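3-polyprenyl-4-hydroxybenzoate decarboxylase and related decarboxylases (PDB 6H6X) is a UbiD-family enzyme that uses prenylated FMN, bound with manganese and potassium ions, to interconvert 2,5-furandicarboxylic acid and 2-furoic acid. Local coordinates at residues 138-141 with 142-145; 154-157 with 158-162. The protein carries 8 engineered substitutions. All blocks are in the same frame, centred on the assembly; numbering follows the deposited sequence.

Contact 1 (138-141 with 142-145); sequences ARDP and DSGV
Asp140 and Val145 close a beta-hairpin whose connecting loop is Pro141 to Gly144: Asp140 N donates to Val145 O at 2.9 Å, and Gly144 N returns a bond to Asp140 O. Pro141, Asp142 and Ser143 turn with negative phi in a right-handed, helix-like course, which suits the fixed phi of proline. Gly144 ends the turn in a left-handed conformation (phi 74°) that glycine adopts readily. The Asp140 carboxylate lies against one side of the turn, OD1 facing its amides. With CG anti to the backbone N (chi1 -171°), it brings OD1 3.0 Å from Asp142 N, OD1 accepting through its anti lone pair and completing an Asx turn. Ser143 N meets OD1 from above the carboxylate plane at 3.1 Å, nearly straight (172°). Ser143 OG packs 3.4 Å from Asp140 CB, and Val145 CG2 adds an apolar touch to that carbon. The extended Arg139 chain carries NH1 2.7 Å from Gly144 O, which lies in the guanidinium plane. Arg139 NH2 forms a salt bridge with Glu233, while Asp140 OD2 forms one with Lys176 of helix 169-179. Replacing Asp140 by alanine is likely to leave the amides of Asp142 and Ser143 without their shared acceptor and to cost Lys176 this salt bridge. Asp140 also packs on Phe173 of that helix, and Ala138 is joined to Asn147 by backbone hydrogen bonding, where the hairpin passes into strands 130-139 and 146-157.

Contact 2 (154-157 with 158-162); sequences QVTG and PDRLG
Gln154 and Gly162 form a hydrogen-bonded antiparallel pair, with the shortest bonds of this hairpin: Gln154 N reaches Gly162 O at 2.8 Å, and Gly162 N returns to Gln154 O at 2.9 Å. Nearer the turn, Arg160 O faces two successive amides, Thr156 N at 3.2 Å and, weakly, Gly157 N at 3.4 Å. This is a classic beta bulge, which sets the extra residue of strand 146-157 against a single residue opposite. Thr156 OG1 adds a weak bond to that carbonyl, since chi1 of 59° places the hydroxyl between the backbone N and the carbonyl carbon. Pro158 and Asp159 make the turn, spanned by a weak bond from Arg160 N to Gly157 O. Proline suits the bend with its fixed phi, and in the extended conformation that Gly157 adopts, a CB would clash with Pro158 CD. The polar ends of Gln154 and Arg160 lead away to strand 252-258, where OE1 accepts from Gly255 N and NH2 makes a salt bridge with Glu252. On the face carrying Val155 and Leu161, Val155 CG2 lies 4.0 Å from Leu161 CD2, the two side chains crossing at a slant. Leu161 also packs on Val273 of strand 264-280 and Leu113 of helix 113-116, where Val155 meets Leu114.

In the fold
Strand 146-157 joins the two contacts: contact 1 is the turn by which it is entered from strand 130-139, and contact 2 the turn by which it is left for strand 160-163. Their centres are 25 Å apart and their nearest atoms about 13 Å, without touch. Between them the same strand carries Asn147, Ile150, His151 and Arg152, which bind the prenylated FMN. Asn147 also ligates manganese with His169 and Glu210, and the side chain of Val145 in contact 1 lies about 8 Å from that ion. At the other end, the side chain of Gln154 in contact 2 is about 10 Å from the cofactor; the strand between lines the site, while both turns stand back.

Contact 1 (138-141 with 142-145)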
ATOM      1  N   ALA B 138     -32.532  18.928 -11.519  1.00 47.08           N
ATOM      2  CA  ALA B 138     -33.974  18.764 -11.744  1.00 54.30           C
ATOM      3  C   ALA B 138     -34.813  19.280 -10.557  1.00 52.58           C
ATOM      4  O   ALA B 138     -34.295  19.496  -9.435  1.00 61.34           O
ATOM      5  CB  ALA B 138     -34.279  17.315 -12.020  1.00 52.86           C
ATOM      6  N   ARG B 139     -36.099  19.513 -10.820  1.00 56.92           N
ATOM      7  CA  ARG B 139     -37.040  19.904  -9.764  1.00 64.68           C
ATOM      8  C   ARG B 139     -38.144  18.874  -9.554  1.00 67.94           C
ATOM      9  O   ARG B 139     -38.587  18.234 -10.497  1.00 65.18           O
ATOM     10  CB  ARG B 139     -37.644  21.278 -10.048  1.00 69.87           C
ATOM     11  CG  ARG B 139     -36.685  22.424  -9.756  1.00 76.63           C
ATOM     12  CD  ARG B 139     -37.339  23.806  -9.886  1.00 81.61           C
ATOM     13  NE  ARG B 139     -36.374  24.875  -9.573  1.00 84.46           N
ATOM     14  CZ  ARG B 139     -36.112  25.348  -8.344  1.00 78.11           C
ATOM     15  NH1 ARG B 139     -36.755  24.914  -7.272  1.00 76.50           N
ATOM     16  NH2 ARG B 139     -35.196  26.296  -8.170  1.00 75.59           N
ATOM     17  N   ASP B 140     -38.590  18.746  -8.305  1.00 78.76           N
ATOM     18  CA  ASP B 140     -39.699  17.862  -7.947  1.00 84.62           C
ATOM     19  C   ASP B 140     -40.954  18.457  -8.615  1.00 85.35           C
ATOM     20  O   ASP B 140     -41.298  19.631  -8.412  1.00 68.08           O
ATOM     21  CB  ASP B 140     -39.828  17.794  -6.417  1.00 89.87           C
ATOM     22  CG  ASP B 140     -40.807  16.722  -5.929  1.00 93.19           C
ATOM     23  OD1 ASP B 140     -41.965  16.751  -6.366  1.00 99.87           O
ATOM     24  OD2 ASP B 140     -40.443  15.876  -5.070  1.00 91.06           O
ATOM     25  N   PRO B 141     -41.608  17.670  -9.475  1.00 91.16           N
ATOM     26  CA  PRO B 141     -42.750  18.227 -10.193  1.00 99.73           C
ATOM     27  C   PRO B 141     -43.979  18.591  -9.307  1.00108.11           C
ATOM     28  O   PRO B 141     -44.813  19.369  -9.757  1.00104.84           O
ATOM     29  CB  PRO B 141     -43.067  17.138 -11.227  1.00 96.76           C
ATOM     30  CG  PRO B 141     -42.613  15.867 -10.591  1.00 92.80           C
ATOM     31  CD  PRO B 141     -41.429  16.228  -9.732  1.00 91.16           C
ATOM     32  N   ASP B 142     -44.068  18.076  -8.071  1.00116.33           N
ATOM     33  CA  ASP B 142     -45.139  18.462  -7.107  1.00114.43           C
ATOM     34  C   ASP B 142     -44.686  19.467  -6.040  1.00106.86           C
ATOM     35  O   ASP B 142     -45.378  20.441  -5.812  1.00120.26           O
ATOM     36  CB  ASP B 142     -45.739  17.233  -6.390  1.00110.44           C
ATOM     37  CG  ASP B 142     -46.366  16.213  -7.355  1.00111.02           C
ATOM     38  OD1 ASP B 142     -46.783  16.596  -8.481  1.00101.57           O
ATOM     39  OD2 ASP B 142     -46.447  15.011  -6.987  1.00113.83           O
ATOM     40  N   SER B 143     -43.556  19.224  -5.374  1.00 99.62           N
ATOM     41  CA  SER B 143     -43.065  20.115  -4.303  1.00 91.57           C
ATOM     42  C   SER B 143     -42.149  21.257  -4.788  1.00 94.70           C
ATOM     43  O   SER B 143     -41.854  22.185  -4.028  1.00 77.37           O
ATOM     44  CB  SER B 143     -42.353  19.299  -3.214  1.00 93.36           C
ATOM     45  OG  SER B 143     -40.969  19.137  -3.471  1.00 94.06           O
ATOM     46  N   GLY B 144     -41.652  21.163  -6.025  1.00 96.63           N
ATOM     47  CA  GLY B 144     -40.777  22.194  -6.602  1.00 90.50           C
ATOM     48  C   GLY B 144     -39.329  22.278  -6.107  1.00 77.97           C
ATOM     49  O   GLY B 144     -38.587  23.113  -6.580  1.00 79.98           O
ATOM     50  N   VAL B 145     -38.920  21.453  -5.154  1.00 72.83           N
ATOM     51  CA  VAL B 145     -37.540  21.495  -4.677  1.00 71.98           C
ATOM     52  C   VAL B 145     -36.511  21.006  -5.732  1.00 63.60           C
ATOM     53  O   VAL B 145     -36.808  20.136  -6.568  1.00 49.72           O
ATOM     54  CB  VAL B 145     -37.348  20.701  -3.360  1.00 83.76           C
ATOM     55  CG1 VAL B 145     -38.208  21.304  -2.244  1.00 85.40           C
ATOM     56  CG2 VAL B 145     -37.603  19.195  -3.560  1.00 84.31           C
TER

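Contact 2 (154-157 with 158-162)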
ATOM      1  N   GLN B 154     -25.449   7.330 -21.493  1.00 52.89           N
ATOM      2  CA  GLN B 154     -24.994   6.674 -22.711  1.00 55.38           C
ATOM      3  C   GLN B 154     -25.470   7.492 -23.904  1.00 52.46           C
ATOM      4  O   GLN B 154     -26.648   7.816 -24.010  1.00 59.55           O
ATOM      5  CB  GLN B 154     -25.545   5.236 -22.812  1.00 66.36           C
ATOM      6  CG  GLN B 154     -24.868   4.410 -23.924  1.00 62.26           C
ATOM      7  CD  GLN B 154     -25.469   3.040 -24.119  1.00 61.76           C
ATOM      8  OE1 GLN B 154     -26.063   2.457 -23.202  1.00 59.01           O
ATOM      9  NE2 GLN B 154     -25.294   2.505 -25.329  1.00 71.03           N
ATOM     10  N   VAL B 155     -24.569   7.830 -24.802  1.00 55.40           N
ATOM     11  CA  VAL B 155     -24.961   8.514 -26.024  1.00 58.76           C
ATOM     12  C   VAL B 155     -25.530   7.451 -26.958  1.00 60.45           C
ATOM     13  O   VAL B 155     -24.802   6.596 -27.435  1.00 65.92           O
ATOM     14  CB  VAL B 155     -23.775   9.230 -26.662  1.00 57.39           C
ATOM     15  CG1 VAL B 155     -24.202   9.999 -27.921  1.00 57.93           C
ATOM     16  CG2 VAL B 155     -23.149  10.160 -25.653  1.00 61.44           C
ATOM     17  N   THR B 156     -26.845   7.458 -27.141  1.00 68.52           N
ATOM     18  CA  THR B 156     -27.515   6.456 -27.966  1.00 71.78           C
ATOM     19  C   THR B 156     -28.011   6.999 -29.332  1.00 86.61           C
ATOM     20  O   THR B 156     -28.350   6.214 -30.201  1.00 91.02           O
ATOM     21  CB  THR B 156     -28.690   5.827 -27.222  1.00 70.77           C
ATOM     22  OG1 THR B 156     -29.609   6.851 -26.875  1.00 72.65           O
ATOM     23  CG2 THR B 156     -28.229   5.095 -25.952  1.00 75.46           C
ATOM     24  N   GLY B 157     -28.060   8.314 -29.514  1.00 86.75           N
ATOM     25  CA  GLY B 157     -28.289   8.899 -30.829  1.00 87.75           C
ATOM     26  C   GLY B 157     -27.935  10.374 -30.824  1.00 84.89           C
ATOM     27  O   GLY B 157     -27.457  10.873 -29.813  1.00 89.27           O
ATOM     28  N   PRO B 158     -28.186  11.090 -31.942  1.00 91.90           N
ATOM     29  CA  PRO B 158     -27.820  12.520 -32.033  1.00 84.27           C
ATOM     30  C   PRO B 158     -28.358  13.414 -30.890  1.00 74.94           C
ATOM     31  O   PRO B 158     -27.677  14.345 -30.470  1.00 65.33           O
ATOM     32  CB  PRO B 158     -28.384  12.966 -33.405  1.00 85.72           C
ATOM     33  CG  PRO B 158     -29.215  11.828 -33.923  1.00 90.82           C
ATOM     34  CD  PRO B 158     -28.796  10.581 -33.192  1.00 94.58           C
ATOM     35  N   ASP B 159     -29.550  13.087 -30.407  1.00 71.34           N
ATOM     36  CA  ASP B 159     -30.265  13.873 -29.417  1.00 70.29           C
ATOM     37  C   ASP B 159     -30.911  12.974 -28.360  1.00 63.20           C
ATOM     38  O   ASP B 159     -31.945  13.315 -27.778  1.00 57.45           O
ATOM     39  CB  ASP B 159     -31.350  14.717 -30.133  1.00 85.43           C
ATOM     40  CG  ASP B 159     -32.522  13.860 -30.701  1.00 92.55           C
ATOM     41  OD1 ASP B 159     -32.349  12.638 -30.947  1.00 95.17           O
ATOM     42  OD2 ASP B 159     -33.622  14.430 -30.879  1.00 86.09           O
ATOM     43  N   ARG B 160     -30.294  11.824 -28.103  1.00 69.53           N
ATOM     44  CA  ARG B 160     -30.863  10.865 -27.172  1.00 64.60           C
ATOM     45  C   ARG B 160     -29.778  10.330 -26.221  1.00 60.70           C
ATOM     46  O   ARG B 160     -28.661  10.057 -26.657  1.00 63.37           O
ATOM     47  CB  ARG B 160     -31.468   9.739 -27.985  1.00 65.66           C
ATOM     48  CG  ARG B 160     -32.651   9.077 -27.333  1.00 73.76           C
ATOM     49  CD  ARG B 160     -33.312   8.151 -28.351  1.00 75.81           C
ATOM     50  NE  ARG B 160     -34.457   7.443 -27.807  1.00 77.08           N
ATOM     51  CZ  ARG B 160     -35.695   7.939 -27.708  1.00 83.79           C
ATOM     52  NH1 ARG B 160     -35.985   9.186 -28.103  1.00 77.79           N
ATOM     53  NH2 ARG B 160     -36.663   7.178 -27.202  1.00 82.84           N
ATOM     54  N   LEU B 161     -30.130  10.144 -24.947  1.00 53.88           N
ATOM     55  CA  LEU B 161     -29.220   9.574 -23.965  1.00 55.29           C
ATOM     56  C   LEU B 161     -29.926   8.553 -23.124  1.00 54.82           C
ATOM     57  O   LEU B 161     -31.055   8.788 -22.725  1.00 67.55           O
ATOM     58  CB  LEU B 161     -28.730  10.665 -23.003  1.00 56.75           C
ATOM     59  CG  LEU B 161     -28.001  11.836 -23.618  1.00 50.10           C
ATOM     60  CD1 LEU B 161     -27.841  12.878 -22.521  1.00 57.35           C
ATOM     61  CD2 LEU B 161     -26.670  11.419 -24.159  1.00 51.87           C
ATOM     62  N   GLY B 162     -29.252   7.457 -22.802  1.00 53.64           N
ATOM     63  CA  GLY B 162     -29.738   6.489 -21.796  1.00 46.36           C
ATOM     64  C   GLY B 162     -29.143   6.839 -20.445  1.00 48.50           C
ATOM     65  O   GLY B 162     -27.999   7.249 -20.332  1.00 56.88           O
TER